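Local coordinates for oxidoreductase protein (Agrobacterium radiobacter, PDB 5UI9) that binds NAD+ in a Rossmann-fold domain of the GFO/IDH/MocA type and probably catalyses NAD-dependent oxidation or reduction of a hydroxylated substrate, at residues 6-20 and 62-75. Residues are numbered along the deposited sequence; the frame is centred on the assembly and turned at random.
Sequences LKGALIGCGFFAVNQ and LFADGGFDFVDIAT. With NAD (nicotinamide-adenine-dinucleotide), chain C.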
loop_
_atom_site.group_PDB
_atom_site.type_symbol
_atom_site.label_atom_id
_atom_site.label_comp_id
_atom_site.label_asym_id
_atom_site.label_seq_id
_atom_site.Cartn_x
_atom_site.Cartn_y
_atom_site.Cartn_z
ATOM N N LEU A 6 -16.957 -32.445 25.349
ATOM C CA LEU A 6 -16.554 -31.286 26.163
ATOM C C LEU A 6 -17.733 -30.338 26.362
ATOM O O LEU A 6 -18.548 -30.165 25.458
ATOM C CB LEU A 6 -15.373 -30.535 25.544
ATOM C CG LEU A 6 -14.011 -31.236 25.532
ATOM C CD1 LEU A 6 -13.008 -30.392 24.762
ATOM C CD2 LEU A 6 -13.501 -31.504 26.935
ATOM N N LYS A 7 -17.825 -29.752 27.555
ATOM C CA LYS A 7 -18.936 -28.875 27.934
ATOM C C LYS A 7 -18.403 -27.472 28.166
ATOM O O LYS A 7 -17.537 -27.275 29.015
ATOM C CB LYS A 7 -19.611 -29.390 29.207
ATOM C CG LYS A 7 -20.392 -30.686 29.004
ATOM C CD LYS A 7 -20.136 -31.723 30.102
ATOM C CE LYS A 7 -20.759 -31.342 31.440
ATOM N NZ LYS A 7 -22.249 -31.302 31.401
ATOM N N GLY A 8 -18.916 -26.503 27.413
ATOM C CA GLY A 8 -18.471 -25.117 27.527
ATOM C C GLY A 8 -19.456 -24.239 28.264
ATOM O O GLY A 8 -20.647 -24.537 28.331
ATOM N N ALA A 9 -18.946 -23.160 28.841
ATOM C CA ALA A 9 -19.780 -22.070 29.333
ATOM C C ALA A 9 -19.397 -20.836 28.541
ATOM O O ALA A 9 -18.215 -20.533 28.434
ATOM C CB ALA A 9 -19.547 -21.840 30.809
ATOM N N LEU A 10 -20.383 -20.136 27.982
ATOM C CA LEU A 10 -20.125 -18.905 27.237
ATOM C C LEU A 10 -20.535 -17.709 28.096
ATOM O O LEU A 10 -21.628 -17.691 28.660
ATOM C CB LEU A 10 -20.846 -18.911 25.891
ATOM C CG LEU A 10 -20.620 -17.660 25.020
ATOM C CD1 LEU A 10 -20.444 -18.009 23.551
ATOM C CD2 LEU A 10 -21.749 -16.644 25.188
ATOM N N ILE A 11 -19.641 -16.732 28.206
ATOM C CA ILE A 11 -19.873 -15.511 28.988
ATOM C C ILE A 11 -19.858 -14.326 28.024
ATOM O O ILE A 11 -18.839 -14.054 27.393
ATOM C CB ILE A 11 -18.778 -15.309 30.055
ATOM C CG1 ILE A 11 -18.682 -16.534 30.980
ATOM C CG2 ILE A 11 -19.040 -14.039 30.871
ATOM C CD1 ILE A 11 -17.433 -16.539 31.833
ATOM N N GLY A 12 -20.989 -13.627 27.936
ATOM C CA GLY A 12 -21.167 -12.479 27.048
ATOM C C GLY A 12 -22.076 -12.873 25.906
ATOM O O GLY A 12 -21.601 -13.221 24.845
ATOM N N CYS A 13 -23.386 -12.828 26.139
ATOM C CA CYS A 13 -24.391 -13.276 25.166
ATOM C C CYS A 13 -24.823 -12.138 24.233
ATOM O O CYS A 13 -26.020 -11.876 24.062
ATOM C CB CYS A 13 -25.601 -13.863 25.902
ATOM S SG CYS A 13 -25.225 -15.374 26.821
ATOM N N GLY A 14 -23.843 -11.484 23.613
ATOM C CA GLY A 14 -24.090 -10.271 22.840
ATOM C C GLY A 14 -24.298 -10.514 21.365
ATOM O O GLY A 14 -24.666 -11.614 20.946
ATOM N N PHE A 15 -24.035 -9.472 20.582
ATOM C CA PHE A 15 -24.200 -9.488 19.131
ATOM C C PHE A 15 -23.423 -10.627 18.469
ATOM O O PHE A 15 -24.010 -11.482 17.796
ATOM C CB PHE A 15 -23.763 -8.131 18.560
ATOM C CG PHE A 15 -23.638 -8.097 17.058
ATOM C CD1 PHE A 15 -24.772 -8.073 16.250
ATOM C CD2 PHE A 15 -22.383 -8.066 16.450
ATOM C CE1 PHE A 15 -24.655 -8.020 14.861
ATOM C CE2 PHE A 15 -22.262 -8.015 15.065
ATOM C CZ PHE A 15 -23.399 -7.998 14.271
ATOM N N PHE A 16 -22.110 -10.649 18.678
ATOM C CA PHE A 16 -21.274 -11.643 18.019
ATOM C C PHE A 16 -21.361 -13.047 18.617
ATOM O O PHE A 16 -21.154 -14.030 17.902
ATOM C CB PHE A 16 -19.812 -11.200 17.945
ATOM C CG PHE A 16 -19.027 -11.947 16.901
ATOM C CD1 PHE A 16 -19.239 -11.692 15.547
ATOM C CD2 PHE A 16 -18.119 -12.934 17.262
ATOM C CE1 PHE A 16 -18.533 -12.382 14.578
ATOM C CE2 PHE A 16 -17.412 -13.635 16.291
ATOM C CZ PHE A 16 -17.609 -13.349 14.950
ATOM N N ALA A 17 -21.670 -13.147 19.905
ATOM C CA ALA A 17 -21.774 -14.458 20.575
ATOM C C ALA A 17 -22.831 -15.392 19.984
ATOM O O ALA A 17 -22.703 -16.602 20.106
ATOM C CB ALA A 17 -22.031 -14.280 22.061
ATOM N N VAL A 18 -23.863 -14.831 19.351
ATOM C CA VAL A 18 -24.880 -15.629 18.653
ATOM C C VAL A 18 -24.219 -16.503 17.577
ATOM O O VAL A 18 -24.608 -17.659 17.404
ATOM C CB VAL A 18 -25.994 -14.734 18.041
ATOM C CG1 VAL A 18 -26.964 -15.551 17.181
ATOM C CG2 VAL A 18 -26.750 -13.990 19.146
ATOM N N ASN A 19 -23.211 -15.957 16.884
ATOM C CA ASN A 19 -22.428 -16.721 15.899
ATOM C C ASN A 19 -21.616 -17.819 16.568
ATOM O O ASN A 19 -21.519 -18.919 16.043
ATOM C CB ASN A 19 -21.469 -15.832 15.102
ATOM C CG ASN A 19 -22.184 -14.773 14.298
ATOM O OD1 ASN A 19 -23.012 -15.079 13.443
ATOM N ND2 ASN A 19 -21.868 -13.514 14.573
ATOM N N GLN A 20 -21.016 -17.504 17.712
ATOM C CA GLN A 20 -20.220 -18.479 18.454
ATOM C C GLN A 20 -21.095 -19.629 18.967
ATOM O O GLN A 20 -20.688 -20.788 18.897
ATOM C CB GLN A 20 -19.432 -17.801 19.585
ATOM C CG GLN A 20 -18.351 -16.874 19.048
ATOM C CD GLN A 20 -17.560 -16.133 20.104
ATOM O OE1 GLN A 20 -17.207 -14.971 19.904
ATOM N NE2 GLN A 20 -17.253 -16.797 21.216
ATOM N N LEU A 62 -21.361 -18.602 38.152
ATOM C CA LEU A 62 -21.103 -19.614 37.125
ATOM C C LEU A 62 -19.894 -20.472 37.491
ATOM O O LEU A 62 -19.999 -21.693 37.550
ATOM C CB LEU A 62 -20.900 -18.950 35.753
ATOM C CG LEU A 62 -20.402 -19.794 34.574
ATOM C CD1 LEU A 62 -21.474 -20.766 34.110
ATOM C CD2 LEU A 62 -19.964 -18.885 33.435
ATOM N N PHE A 63 -18.762 -19.824 37.752
ATOM C CA PHE A 63 -17.538 -20.540 38.131
ATOM C C PHE A 63 -17.663 -21.305 39.456
ATOM O O PHE A 63 -17.107 -22.391 39.587
ATOM C CB PHE A 63 -16.331 -19.593 38.173
ATOM C CG PHE A 63 -15.770 -19.268 36.817
ATOM C CD1 PHE A 63 -15.092 -20.237 36.083
ATOM C CD2 PHE A 63 -15.913 -17.999 36.267
ATOM C CE1 PHE A 63 -14.570 -19.947 34.835
ATOM C CE2 PHE A 63 -15.391 -17.706 35.017
ATOM C CZ PHE A 63 -14.723 -18.683 34.299
ATOM N N ALA A 64 -18.391 -20.743 40.420
ATOM C CA ALA A 64 -18.623 -21.404 41.707
ATOM C C ALA A 64 -19.389 -22.720 41.544
ATOM O O ALA A 64 -19.009 -23.727 42.134
ATOM C CB ALA A 64 -19.360 -20.476 42.659
ATOM N N ASP A 65 -20.453 -22.701 40.739
ATOM C CA ASP A 65 -21.211 -23.920 40.407
ATOM C C ASP A 65 -20.402 -24.895 39.548
ATOM O O ASP A 65 -20.517 -26.109 39.716
ATOM C CB ASP A 65 -22.525 -23.587 39.673
ATOM C CG ASP A 65 -23.622 -23.085 40.601
ATOM O OD1 ASP A 65 -23.424 -23.019 41.829
ATOM O OD2 ASP A 65 -24.707 -22.755 40.085
ATOM N N GLY A 66 -19.613 -24.359 38.617
ATOM C CA GLY A 66 -18.770 -25.174 37.748
ATOM C C GLY A 66 -19.585 -26.057 36.819
ATOM O O GLY A 66 -20.661 -25.663 36.356
ATOM N N GLY A 67 -19.078 -27.260 36.568
ATOM C CA GLY A 67 -19.729 -28.214 35.678
ATOM C C GLY A 67 -19.432 -27.996 34.201
ATOM O O GLY A 67 -20.225 -28.404 33.354
ATOM N N PHE A 68 -18.291 -27.373 33.887
ATOM C CA PHE A 68 -17.867 -27.166 32.494
ATOM C C PHE A 68 -16.352 -27.313 32.320
ATOM O O PHE A 68 -15.577 -26.993 33.222
ATOM C CB PHE A 68 -18.346 -25.805 31.956
ATOM C CG PHE A 68 -18.137 -24.663 32.903
ATOM C CD1 PHE A 68 -19.116 -24.339 33.843
ATOM C CD2 PHE A 68 -16.970 -23.907 32.859
ATOM C CE1 PHE A 68 -18.927 -23.286 34.724
ATOM C CE2 PHE A 68 -16.773 -22.852 33.739
ATOM C CZ PHE A 68 -17.755 -22.537 34.669
ATOM N N ASP A 69 -15.955 -27.801 31.147
ATOM C CA ASP A 69 -14.548 -28.075 30.815
ATOM C C ASP A 69 -13.802 -26.868 30.226
ATOM O O ASP A 69 -12.573 -26.819 30.257
ATOM C CB ASP A 69 -14.468 -29.240 29.822
ATOM C CG ASP A 69 -15.171 -30.481 30.329
ATOM O OD1 ASP A 69 -14.842 -30.925 31.444
ATOM O OD2 ASP A 69 -16.059 -30.996 29.620
ATOM N N PHE A 70 -14.533 -25.914 29.660
ATOM C CA PHE A 70 -13.905 -24.689 29.172
ATOM C C PHE A 70 -14.850 -23.510 29.204
ATOM O O PHE A 70 -16.071 -23.667 29.348
ATOM C CB PHE A 70 -13.347 -24.887 27.764
ATOM C CG PHE A 70 -14.400 -25.074 26.710
ATOM C CD1 PHE A 70 -14.878 -26.341 26.404
ATOM C CD2 PHE A 70 -14.903 -23.977 26.003
ATOM C CE1 PHE A 70 -15.844 -26.519 25.426
ATOM C CE2 PHE A 70 -15.868 -24.148 25.020
ATOM C CZ PHE A 70 -16.337 -25.420 24.727
ATOM N N VAL A 71 -14.267 -22.326 29.070
ATOM C CA VAL A 71 -15.025 -21.091 29.069
ATOM C C VAL A 71 -14.749 -20.323 27.771
ATOM O O VAL A 71 -13.607 -20.260 27.313
ATOM C CB VAL A 71 -14.747 -20.258 30.351
ATOM C CG1 VAL A 71 -13.308 -19.752 30.426
ATOM C CG2 VAL A 71 -15.727 -19.103 30.457
ATOM N N ASP A 72 -15.816 -19.787 27.174
ATOM C CA ASP A 72 -15.751 -18.960 25.975
ATOM C C ASP A 72 -16.171 -17.534 26.346
ATOM O O ASP A 72 -17.348 -17.258 26.583
ATOM C CB ASP A 72 -16.660 -19.543 24.883
ATOM C CG ASP A 72 -16.358 -18.989 23.482
ATOM O OD1 ASP A 72 -15.269 -18.409 23.253
ATOM O OD2 ASP A 72 -17.222 -19.154 22.598
ATOM N N ILE A 73 -15.195 -16.634 26.404
ATOM C CA ILE A 73 -15.433 -15.253 26.813
ATOM C C ILE A 73 -15.678 -14.401 25.565
ATOM O O ILE A 73 -14.743 -14.112 24.805
ATOM C CB ILE A 73 -14.246 -14.721 27.646
ATOM C CG1 ILE A 73 -14.074 -15.567 28.922
ATOM C CG2 ILE A 73 -14.449 -13.256 28.010
ATOM C CD1 ILE A 73 -12.668 -15.573 29.483
ATOM N N ALA A 74 -16.943 -14.028 25.358
ATOM C CA ALA A 74 -17.362 -13.183 24.233
ATOM C C ALA A 74 -17.868 -11.803 24.668
ATOM O O ALA A 74 -18.666 -11.170 23.956
ATOM C CB ALA A 74 -18.425 -13.904 23.424
ATOM N N THR A 75 -17.403 -11.324 25.819
ATOM C CA THR A 75 -17.738 -9.978 26.276
ATOM C C THR A 75 -16.862 -8.959 25.551
ATOM O O THR A 75 -15.917 -9.323 24.856
ATOM C CB THR A 75 -17.514 -9.795 27.793
ATOM O OG1 THR A 75 -16.124 -9.945 28.103
ATOM C CG2 THR A 75 -18.327 -10.798 28.594
HETATM P PA NAD C . -21.932 -6.718 22.734
HETATM O O1A NAD C . -21.916 -5.479 23.603
HETATM O O2A NAD C . -23.006 -6.899 21.697
HETATM O O5B NAD C . -21.946 -8.001 23.688
HETATM C C5B NAD C . -21.256 -8.051 24.930
HETATM C C4B NAD C . -22.164 -8.765 25.919
HETATM O O4B NAD C . -21.408 -9.103 27.076
HETATM C C3B NAD C . -23.324 -7.897 26.383
HETATM O O3B NAD C . -24.551 -8.626 26.238
HETATM C C2B NAD C . -23.019 -7.568 27.837
HETATM O O2B NAD C . -24.206 -7.506 28.628
HETATM C C1B NAD C . -22.124 -8.724 28.250
HETATM N N9A NAD C . -21.118 -8.472 29.308
HETATM C C8A NAD C . -20.216 -7.472 29.374
HETATM N N7A NAD C . -19.442 -7.613 30.481
HETATM C C5A NAD C . -19.836 -8.725 31.129
HETATM C C6A NAD C . -19.454 -9.465 32.362
HETATM N N6A NAD C . -18.455 -9.032 33.161
HETATM N N1A NAD C . -20.136 -10.595 32.660
HETATM C C2A NAD C . -21.143 -11.059 31.890
HETATM N N3A NAD C . -21.538 -10.437 30.762
HETATM C C4A NAD C . -20.936 -9.293 30.339
HETATM O O3 NAD C . -20.490 -6.854 22.038
HETATM P PN NAD C . -20.228 -7.655 20.660
HETATM O O1N NAD C . -20.512 -6.760 19.480
HETATM O O2N NAD C . -20.894 -9.006 20.733
HETATM O O5D NAD C . -18.640 -7.805 20.764
HETATM C C5D NAD C . -18.067 -8.548 21.832
HETATM C C4D NAD C . -16.612 -8.811 21.497
HETATM O O4D NAD C . -16.555 -9.568 20.284
HETATM C C3D NAD C . -15.831 -7.524 21.276
HETATM O O3D NAD C . -14.600 -7.569 22.004
HETATM C C2D NAD C . -15.593 -7.472 19.776
HETATM O O2D NAD C . -14.333 -6.899 19.426
HETATM C C1D NAD C . -15.652 -8.944 19.372
HETATM N N1N NAD C . -16.057 -9.213 17.980
HETATM C C2N NAD C . -15.322 -10.111 17.298
HETATM C C3N NAD C . -15.605 -10.452 15.985
HETATM C C7N NAD C . -14.727 -11.464 15.301
HETATM O O7N NAD C . -14.251 -12.385 15.962
HETATM N N7N NAD C . -14.473 -11.360 13.994
HETATM C C4N NAD C . -16.689 -9.838 15.357
HETATM C C5N NAD C . -17.452 -8.912 16.072
HETATM C C6N NAD C . -17.121 -8.617 17.395
HETATM O O HOH W 1 -21.038 -11.142 22.408
HETATM O O HOH W 2 -14.534 -15.937 22.612
#
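Asp72 OD2 is gripped by two side-chain donors: Gln20 NE2, 2.7 Å away in a short but bent bond (136°) from well above the carboxylate plane, and the indole nitrogen of Trp24. A water joins Asp72 OD1 to Gln20 NE2 and Ile73 O, satisfying both oxygens of a buried acid. Asp72 reaches helix 17-26, which carries Gln20 and Trp24, because its CG stands anti to the backbone N (chi1 -164°); Gln20 OE1 accepts from Gln97 NE2, which also bonds to NAD.

Along the sheet, strands 6-11 and 70-73 run parallel, laced by four backbone bonds, from Ala9 N to Phe70 O through to Ala74 N on Ile11 O (2.8 Å). Just before strand 70-73, Asp69 N bonds to Lys7 O (2.7 Å), while its carboxylate OD2 adds a side-chain bond, taking Lys7 N (3.0 Å) on the anti side.

Gly8 suits its place because the Phe70 ring lies flat over its CA, 3.6 Å from CA to ring centroid, where a CB would collide. On the other sheet face Ala9 CB sits over the centre of the Phe68 ring, and Ile11 wedges its CD1 tightly against Val71 CG2 (3.4 Å).

Gly12, Gly14 and Ala17 fit the Rossmann GxGxxA pattern: a CB on Gly12 (phi 108°) would jam against the preceding carbonyl O and Thr75 N, one on Gly14 against NAD O5B. The amides of Phe15 and Phe16 bind the two phosphates.

Both strands are central in the six-stranded parallel sheet, between 30-36 and 94-97; helix 289-308 packs on the Leu6 and Asp72 side, helix 80-89 against Val71 and Ile73.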